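PDB 1H80: iota-carrageenase, which hydrolyses internal beta-1,4 linkages of iota-carrageenan, a sulfated galactan of red algal cell walls, with inversion of anomeric configuration. Local coordinates for residues F67-M72 with H97-V102; G308-P313 with A325-Q329. One frame throughout, in Å; residues are numbered along the deposited sequence. Where two conformers were deposited one is given.

Interaction 1. Residues F67-M72 with H97-V102; sequences FLGIQM and HRLFEV
Q71 and E101 both set CG anti to the carbonyl carbon, but Q71 then folds back at its second torsion (chi2 -62°) while E101 runs on extended (chi2 -169°), and this brings amide and carboxylate level with each other. They sit on adjacent coils of a right-handed parallel beta-helix, where I70 and Q71 pair in register with F100 and E101. Q71 NE2 gives a straight bond of 2.6 Å to the anti lone pair of E101 OE1, and its second N-H reaches G69 O of its own segment from above the carbonyl plane. Both acceptors lie in the amide plane, which stands at 79° to the carboxylate. With N105 bonded to Q71 OE1, the amide is held at both ends. In the conformer given, R98 NH1 forms a salt bridge with E101 OE2, poorly angled as a hydrogen bond.

The backbone ladder bends at L99, where the chain turns a corner. Before it R98 O receives G69 N; at the corner L99 O receives I70 N at 3.0 Å; beyond it I70 O accepts E101 N at 2.8 Å. On the inward side the F100 ring is the meeting point: I70 CB and F67 CD2 come to its edge, CB of the preceding residue L99 lies over its centre, and F113 and F135 add two more rings. I46 of helix 39-50 touches both I70 and M72. L68 CD2 rests over one face of the H97 imidazole, away from the ring centre, while D129 and D93 hold the two ring nitrogens. M72, bent at CG, lays its methyl CE obliquely against the phenyl ring, 3.3 Å from F100 CD1, and keeps CG 3.6 Å from V102 CG2.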
ATOM      1  N   PHE A  67      11.759   2.142  18.387  1.00 13.37           N
ATOM      2  CA  PHE A  67      12.718   2.334  17.307  1.00 13.78           C
ATOM      3  C   PHE A  67      12.253   3.441  16.378  1.00 14.18           C
ATOM      4  O   PHE A  67      11.061   3.732  16.292  1.00 15.35           O
ATOM      5  CB  PHE A  67      12.841   1.080  16.427  1.00 13.65           C
ATOM      6  CG  PHE A  67      13.224  -0.169  17.159  1.00 13.80           C
ATOM      7  CD1 PHE A  67      14.350  -0.207  17.975  1.00 14.11           C
ATOM      8  CD2 PHE A  67      12.489  -1.338  16.975  1.00 13.77           C
ATOM      9  CE1 PHE A  67      14.736  -1.394  18.593  1.00 14.50           C
ATOM     10  CE2 PHE A  67      12.869  -2.529  17.588  1.00 13.96           C
ATOM     11  CZ  PHE A  67      13.994  -2.557  18.396  1.00 14.44           C
ATOM     12  N   LEU A  68      13.206   4.033  15.669  1.00 14.74           N
ATOM     13  CA  LEU A  68      12.903   5.050  14.674  1.00 14.55           C
ATOM     14  C   LEU A  68      14.136   5.328  13.828  1.00 14.77           C
ATOM     15  O   LEU A  68      15.250   5.426  14.347  1.00 14.94           O
ATOM     16  CB  LEU A  68      12.418   6.353  15.318  1.00 15.89           C
ATOM     17  CG  LEU A  68      11.596   7.210  14.345  1.00 17.15           C
ATOM     18  CD1 LEU A  68      10.248   6.540  14.096  1.00 17.28           C
ATOM     19  CD2 LEU A  68      11.383   8.606  14.919  1.00 18.00           C
ATOM     20  N   GLY A  69      13.931   5.420  12.519  1.00 14.44           N
ATOM     21  CA  GLY A  69      15.017   5.717  11.603  1.00 15.22           C
ATOM     22  C   GLY A  69      16.144   4.707  11.555  1.00 15.19           C
ATOM     23  O   GLY A  69      17.305   5.075  11.371  1.00 16.60           O
ATOM     24  N   ILE A  70      15.807   3.434  11.716  1.00 14.64           N
ATOM     25  CA  ILE A  70      16.812   2.380  11.687  1.00 14.84           C
ATOM     26  C   ILE A  70      17.265   2.143  10.252  1.00 15.33           C
ATOM     27  O   ILE A  70      16.445   2.061   9.339  1.00 16.33           O
ATOM     28  CB  ILE A  70      16.242   1.064  12.250  1.00 14.33           C
ATOM     29  CG1 ILE A  70      15.675   1.298  13.653  1.00 14.69           C
ATOM     30  CG2 ILE A  70      17.324  -0.007  12.267  1.00 15.25           C
ATOM     31  CD1 ILE A  70      16.697   1.771  14.660  1.00 15.80           C
ATOM     32  N   GLN A  71      18.576   2.039  10.057  1.00 15.01           N
ATOM     33  CA  GLN A  71      19.131   1.808   8.730  1.00 15.16           C
ATOM     34  C   GLN A  71      19.528   0.347   8.599  1.00 14.81           C
ATOM     35  O   GLN A  71      20.496  -0.096   9.205  1.00 14.68           O
ATOM     36  CB  GLN A  71      20.359   2.691   8.503  1.00 17.34           C
ATOM     37  CG  GLN A  71      20.097   4.176   8.697  1.00 20.37           C
ATOM     38  CD  GLN A  71      19.069   4.721   7.729  1.00 22.60           C
ATOM     39  OE1 GLN A  71      19.281   4.720   6.515  1.00 24.82           O
ATOM     40  NE2 GLN A  71      17.945   5.189   8.258  1.00 22.80           N
ATOM     41  N   MET A  72      18.776  -0.404   7.806  1.00 14.12           N
ATOM     42  CA  MET A  72      19.090  -1.812   7.619  1.00 14.29           C
ATOM     43  C   MET A  72      20.329  -1.953   6.750  1.00 14.37           C
ATOM     44  O   MET A  72      20.678  -1.048   5.992  1.00 15.16           O
ATOM     45  CB  MET A  72      17.898  -2.528   6.990  1.00 14.51           C
ATOM     46  CG  MET A  72      16.668  -2.532   7.894  1.00 15.98           C
ATOM     47  SD  MET A  72      16.999  -3.323   9.492  1.00 18.73           S
ATOM     48  CE  MET A  72      15.580  -2.806  10.460  1.00 19.85           C
ATOM     49  N   HIS A  97       8.614  10.164   9.163  1.00 20.04           N
ATOM     50  CA  HIS A  97       9.414   9.155   9.831  1.00 19.36           C
ATOM     51  C   HIS A  97       9.068   7.727   9.467  1.00 18.42           C
ATOM     52  O   HIS A  97       7.951   7.423   9.055  1.00 17.59           O
ATOM     53  CB  HIS A  97       9.273   9.326  11.340  1.00 19.99           C
ATOM     54  CG  HIS A  97       9.678  10.679  11.832  1.00 21.17           C
ATOM     55  ND1 HIS A  97       8.996  11.340  12.829  1.00 22.41           N
ATOM     56  CD2 HIS A  97      10.701  11.490  11.474  1.00 22.18           C
ATOM     57  CE1 HIS A  97       9.580  12.501  13.065  1.00 22.72           C
ATOM     58  NE2 HIS A  97      10.618  12.616  12.256  1.00 22.19           N
ATOM     59  N   ARG A  98      10.052   6.849   9.620  1.00 18.39           N
ATOM     60  CA  ARG A  98       9.874   5.432   9.346  1.00 18.58           C
ATOM     61  C   ARG A  98      10.593   4.685  10.456  1.00 17.81           C
ATOM     62  O   ARG A  98      11.605   5.160  10.971  1.00 17.18           O
ATOM     63  CB  ARG A  98      10.491   5.043   7.998  1.00 20.44           C
ATOM     64  CG  ARG A  98      10.064   5.907   6.825  0.50 23.51           C
ATOM     65  CD  ARG A  98      11.073   7.014   6.581  0.50 25.67           C
ATOM     66  NE  ARG A  98      10.665   7.901   5.497  0.50 29.12           N
ATOM     67  CZ  ARG A  98      11.438   8.847   4.978  0.50 30.05           C
ATOM     68  NH1 ARG A  98      12.667   9.029   5.441  0.50 31.41           N
ATOM     69  NH2 ARG A  98      10.981   9.616   3.999  0.50 31.62           N
ATOM     70  N   LEU A  99      10.072   3.527  10.836  1.00 16.53           N
ATOM     71  CA  LEU A  99      10.713   2.743  11.875  1.00 16.07           C
ATOM     72  C   LEU A  99      11.982   2.171  11.260  1.00 15.23           C
ATOM     73  O   LEU A  99      13.065   2.252  11.844  1.00 13.58           O
ATOM     74  CB  LEU A  99       9.813   1.593  12.331  1.00 17.45           C
ATOM     75  CG  LEU A  99       8.582   1.899  13.182  1.00 19.75           C
ATOM     76  CD1 LEU A  99       7.829   0.603  13.434  1.00 20.52           C
ATOM     77  CD2 LEU A  99       8.991   2.531  14.495  1.00 22.35           C
ATOM     78  N   PHE A 100      11.841   1.626  10.054  1.00 14.41           N
ATOM     79  CA  PHE A 100      12.953   0.991   9.361  1.00 14.14           C
ATOM     80  C   PHE A 100      13.129   1.456   7.924  1.00 13.99           C
ATOM     81  O   PHE A 100      12.162   1.565   7.174  1.00 14.89           O
ATOM     82  CB  PHE A 100      12.736  -0.523   9.338  1.00 13.25           C
ATOM     83  CG  PHE A 100      12.268  -1.088  10.646  1.00 13.26           C
ATOM     84  CD1 PHE A 100      13.080  -1.034  11.770  1.00 14.07           C
ATOM     85  CD2 PHE A 100      11.007  -1.668  10.754  1.00 13.84           C
ATOM     86  CE1 PHE A 100      12.644  -1.548  12.989  1.00 14.77           C
ATOM     87  CE2 PHE A 100      10.561  -2.185  11.968  1.00 14.76           C
ATOM     88  CZ  PHE A 100      11.382  -2.124  13.088  1.00 15.05           C
ATOM     89  N   GLU A 101      14.373   1.718   7.544  1.00 14.05           N
ATOM     90  CA  GLU A 101      14.670   2.121   6.178  1.00 14.69           C
ATOM     91  C   GLU A 101      15.597   1.054   5.617  1.00 14.12           C
ATOM     92  O   GLU A 101      16.551   0.643   6.277  1.00 13.62           O
ATOM     93  CB  GLU A 101      15.328   3.499   6.154  1.00 17.23           C
ATOM     94  CG  GLU A 101      14.421   4.581   6.725  1.00 20.27           C
ATOM     95  CD  GLU A 101      14.927   5.985   6.466  1.00 22.70           C
ATOM     96  OE1 GLU A 101      16.093   6.274   6.804  0.50 22.56           O
ATOM     97  OE2 GLU A 101      14.151   6.802   5.927  0.50 23.61           O
ATOM     98  N   VAL A 102      15.301   0.589   4.409  1.00 12.45           N
ATOM     99  CA  VAL A 102      16.099  -0.459   3.791  1.00 13.45           C
ATOM    100  C   VAL A 102      16.545  -0.063   2.395  1.00 13.14           C
ATOM    101  O   VAL A 102      15.776  -0.152   1.439  1.00 12.70           O
ATOM    102  CB  VAL A 102      15.294  -1.773   3.696  1.00 13.44           C
ATOM    103  CG1 VAL A 102      16.220  -2.935   3.367  1.00 14.52           C
ATOM    104  CG2 VAL A 102      14.547  -2.018   4.998  1.00 14.14           C
TER

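Interaction 2. Residues G308-P313 with A325-Q329; sequences GCAQTP and ARVTQ
The T328 hydroxyl is the tight point between 308-313 and 325-329, two pieces of chain running in opposite directions and joined by a single bridge at A310 and V327. Its first torsion (chi1 -51°) turns OG1 beside the backbone N, toward the other piece, where OG1 donates to G308 O at 2.7 Å from above the carbonyl plane. T328 N bonds the next carbonyl, C309 O, at 2.8 Å, so the one residue grips two successive peptides. C309 O also receives a CA-H contact from V327. On the far side of the bridge Q311 N meets R326 O at 2.8 Å.

Toward solvent the fit is looser. Q311 bends at CG and crosses T328 at about a right angle, its NE2 making a weak bond of 3.3 Å to T328 OG1. Beyond it P313 CG merely touches A325 CB at 3.8 Å, and the chain just before G308 and just after P313 is not modelled. The other flank is firmer: A325 and V327 make backbone bonds to L284 and V282, R326 makes a cation-pi interaction with F281, and V327 packs on L334 of helix 331-340. The disulfide from C309 to C333 ties the loop to that same helix. The whole is an isolated antiparallel bridge with A310 and V327 as a non-hydrogen-bonded pair, set in a disulfide-anchored surface loop lying beside the two-stranded antiparallel sheet of 283-284 and 325-326.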
ATOM      1  N   GLY A 308     -11.025  22.010 -24.508  1.00 44.98           N
ATOM      2  CA  GLY A 308     -11.466  21.185 -23.401  1.00 45.43           C
ATOM      3  C   GLY A 308     -10.362  20.214 -23.042  1.00 45.82           C
ATOM      4  O   GLY A 308     -10.620  19.058 -22.707  1.00 46.12           O
ATOM      5  N   CYS A 309      -9.124  20.693 -23.116  1.00 46.16           N
ATOM      6  CA  CYS A 309      -7.960  19.868 -22.820  1.00 46.39           C
ATOM      7  C   CYS A 309      -7.472  19.947 -21.379  1.00 46.66           C
ATOM      8  O   CYS A 309      -6.726  19.079 -20.926  1.00 46.88           O
ATOM      9  CB  CYS A 309      -6.811  20.235 -23.759  1.00 46.08           C
ATOM     10  SG  CYS A 309      -7.039  19.671 -25.475  0.75 46.07           S
ATOM     11  N   ALA A 310      -7.889  20.980 -20.656  1.00 46.80           N
ATOM     12  CA  ALA A 310      -7.459  21.142 -19.273  1.00 47.08           C
ATOM     13  C   ALA A 310      -8.618  21.112 -18.283  1.00 47.38           C
ATOM     14  O   ALA A 310      -9.642  21.764 -18.486  1.00 47.37           O
ATOM     15  CB  ALA A 310      -6.680  22.441 -19.122  1.00 47.04           C
ATOM     16  N   GLN A 311      -8.444  20.345 -17.211  1.00 47.67           N
ATOM     17  CA  GLN A 311      -9.457  20.229 -16.167  1.00 47.88           C
ATOM     18  C   GLN A 311      -9.278  21.358 -15.161  1.00 47.96           C
ATOM     19  O   GLN A 311      -8.281  22.080 -15.202  1.00 47.98           O
ATOM     20  CB  GLN A 311      -9.328  18.885 -15.443  1.00 48.12           C
ATOM     21  CG  GLN A 311      -9.847  17.689 -16.221  1.00 48.59           C
ATOM     22  CD  GLN A 311     -11.350  17.730 -16.413  1.00 48.79           C
ATOM     23  OE1 GLN A 311     -12.105  17.881 -15.452  1.00 49.16           O
ATOM     24  NE2 GLN A 311     -11.794  17.587 -17.657  1.00 49.07           N
ATOM     25  N   THR A 312     -10.244  21.504 -14.259  1.00 48.00           N
ATOM     26  CA  THR A 312     -10.183  22.541 -13.238  1.00 47.95           C
ATOM     27  C   THR A 312      -8.950  22.300 -12.367  1.00 48.08           C
ATOM     28  O   THR A 312      -8.904  21.345 -11.591  1.00 48.23           O
ATOM     29  CB  THR A 312     -11.442  22.517 -12.350  1.00 48.03           C
ATOM     30  OG1 THR A 312     -12.611  22.568 -13.179  1.00 47.97           O
ATOM     31  CG2 THR A 312     -11.449  23.708 -11.408  1.00 47.96           C
ATOM     32  N   PRO A 313      -7.933  23.169 -12.489  1.00 48.03           N
ATOM     33  CA  PRO A 313      -6.678  23.076 -11.731  1.00 47.96           C
ATOM     34  C   PRO A 313      -6.859  23.194 -10.219  1.00 48.01           C
ATOM     35  O   PRO A 313      -7.939  23.526  -9.736  1.00 48.17           O
ATOM     36  CB  PRO A 313      -5.842  24.225 -12.301  1.00 47.95           C
ATOM     37  CG  PRO A 313      -6.428  24.443 -13.674  1.00 47.94           C
ATOM     38  CD  PRO A 313      -7.897  24.319 -13.405  1.00 48.02           C
ATOM     39  N   ALA A 325      -2.626  21.128 -13.292  1.00 41.53           N
ATOM     40  CA  ALA A 325      -3.778  21.016 -14.177  1.00 40.82           C
ATOM     41  C   ALA A 325      -3.800  19.671 -14.892  1.00 40.22           C
ATOM     42  O   ALA A 325      -2.953  19.388 -15.737  1.00 40.18           O
ATOM     43  CB  ALA A 325      -3.769  22.148 -15.195  1.00 41.33           C
ATOM     44  N   ARG A 326      -4.783  18.848 -14.547  1.00 39.41           N
ATOM     45  CA  ARG A 326      -4.930  17.532 -15.153  1.00 38.68           C
ATOM     46  C   ARG A 326      -5.476  17.651 -16.573  1.00 38.61           C
ATOM     47  O   ARG A 326      -6.411  18.410 -16.828  1.00 38.60           O
ATOM     48  CB  ARG A 326      -5.863  16.679 -14.293  1.00 37.89           C
ATOM     49  CG  ARG A 326      -6.169  15.307 -14.852  1.00 36.86           C
ATOM     50  CD  ARG A 326      -6.741  14.425 -13.760  1.00 35.69           C
ATOM     51  NE  ARG A 326      -7.156  13.120 -14.258  1.00 34.91           N
ATOM     52  CZ  ARG A 326      -7.341  12.057 -13.484  1.00 33.87           C
ATOM     53  NH1 ARG A 326      -7.141  12.151 -12.176  1.00 33.39           N
ATOM     54  NH2 ARG A 326      -7.726  10.906 -14.014  1.00 33.26           N
ATOM     55  N   VAL A 327      -4.881  16.902 -17.497  1.00 38.35           N
ATOM     56  CA  VAL A 327      -5.301  16.924 -18.892  1.00 38.31           C
ATOM     57  C   VAL A 327      -6.538  16.061 -19.111  1.00 38.36           C
ATOM     58  O   VAL A 327      -6.589  14.905 -18.689  1.00 38.24           O
ATOM     59  CB  VAL A 327      -4.172  16.428 -19.817  1.00 38.11           C
ATOM     60  CG1 VAL A 327      -4.641  16.431 -21.262  1.00 38.47           C
ATOM     61  CG2 VAL A 327      -2.948  17.315 -19.656  1.00 38.08           C
ATOM     62  N   THR A 328      -7.534  16.634 -19.780  1.00 38.37           N
ATOM     63  CA  THR A 328      -8.785  15.941 -20.058  1.00 38.46           C
ATOM     64  C   THR A 328      -8.571  14.619 -20.789  1.00 38.45           C
ATOM     65  O   THR A 328      -7.717  14.514 -21.671  1.00 38.35           O
ATOM     66  CB  THR A 328      -9.724  16.828 -20.898  1.00 38.66           C
ATOM     67  OG1 THR A 328      -9.838  18.115 -20.279  1.00 38.80           O
ATOM     68  CG2 THR A 328     -11.107  16.200 -20.997  1.00 38.79           C
ATOM     69  N   GLN A 329      -9.356  13.611 -20.416  1.00 38.16           N
ATOM     70  CA  GLN A 329      -9.257  12.292 -21.028  1.00 38.29           C
ATOM     71  C   GLN A 329      -9.895  12.260 -22.413  1.00 38.70           C
ATOM     72  O   GLN A 329     -11.026  11.802 -22.587  1.00 38.72           O
ATOM     73  CB  GLN A 329      -9.909  11.239 -20.123  1.00 37.68           C
ATOM     74  CG  GLN A 329      -9.938   9.832 -20.707  1.00 37.11           C
ATOM     75  CD  GLN A 329      -8.574   9.354 -21.168  1.00 37.06           C
ATOM     76  OE1 GLN A 329      -7.604   9.381 -20.410  1.00 37.01           O
ATOM     77  NE2 GLN A 329      -8.494   8.905 -22.415  1.00 36.73           N
TER

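How the interactions relate
Interaction 1 is a buried contact and interaction 2 a surface one; their centres lie 39 Å apart and their nearest atoms about 24 Å, so they do not touch. The first joins two parallel strands of the beta-helix; strand 64-71 also pairs with 85-88 around the corner, and 97-102 passes the ladder on to 132-141. It combines aromatic and aliphatic packing inside with a polar amide and carboxylate network. The second, later in the chain, holds no element in common with it: an irregular loop leans antiparallel on a short strand, relying on backbone bonds and one hydroxyl, with a disulfide tying the loop to the neighbouring helix 331-340 and little apolar contact across the two segments.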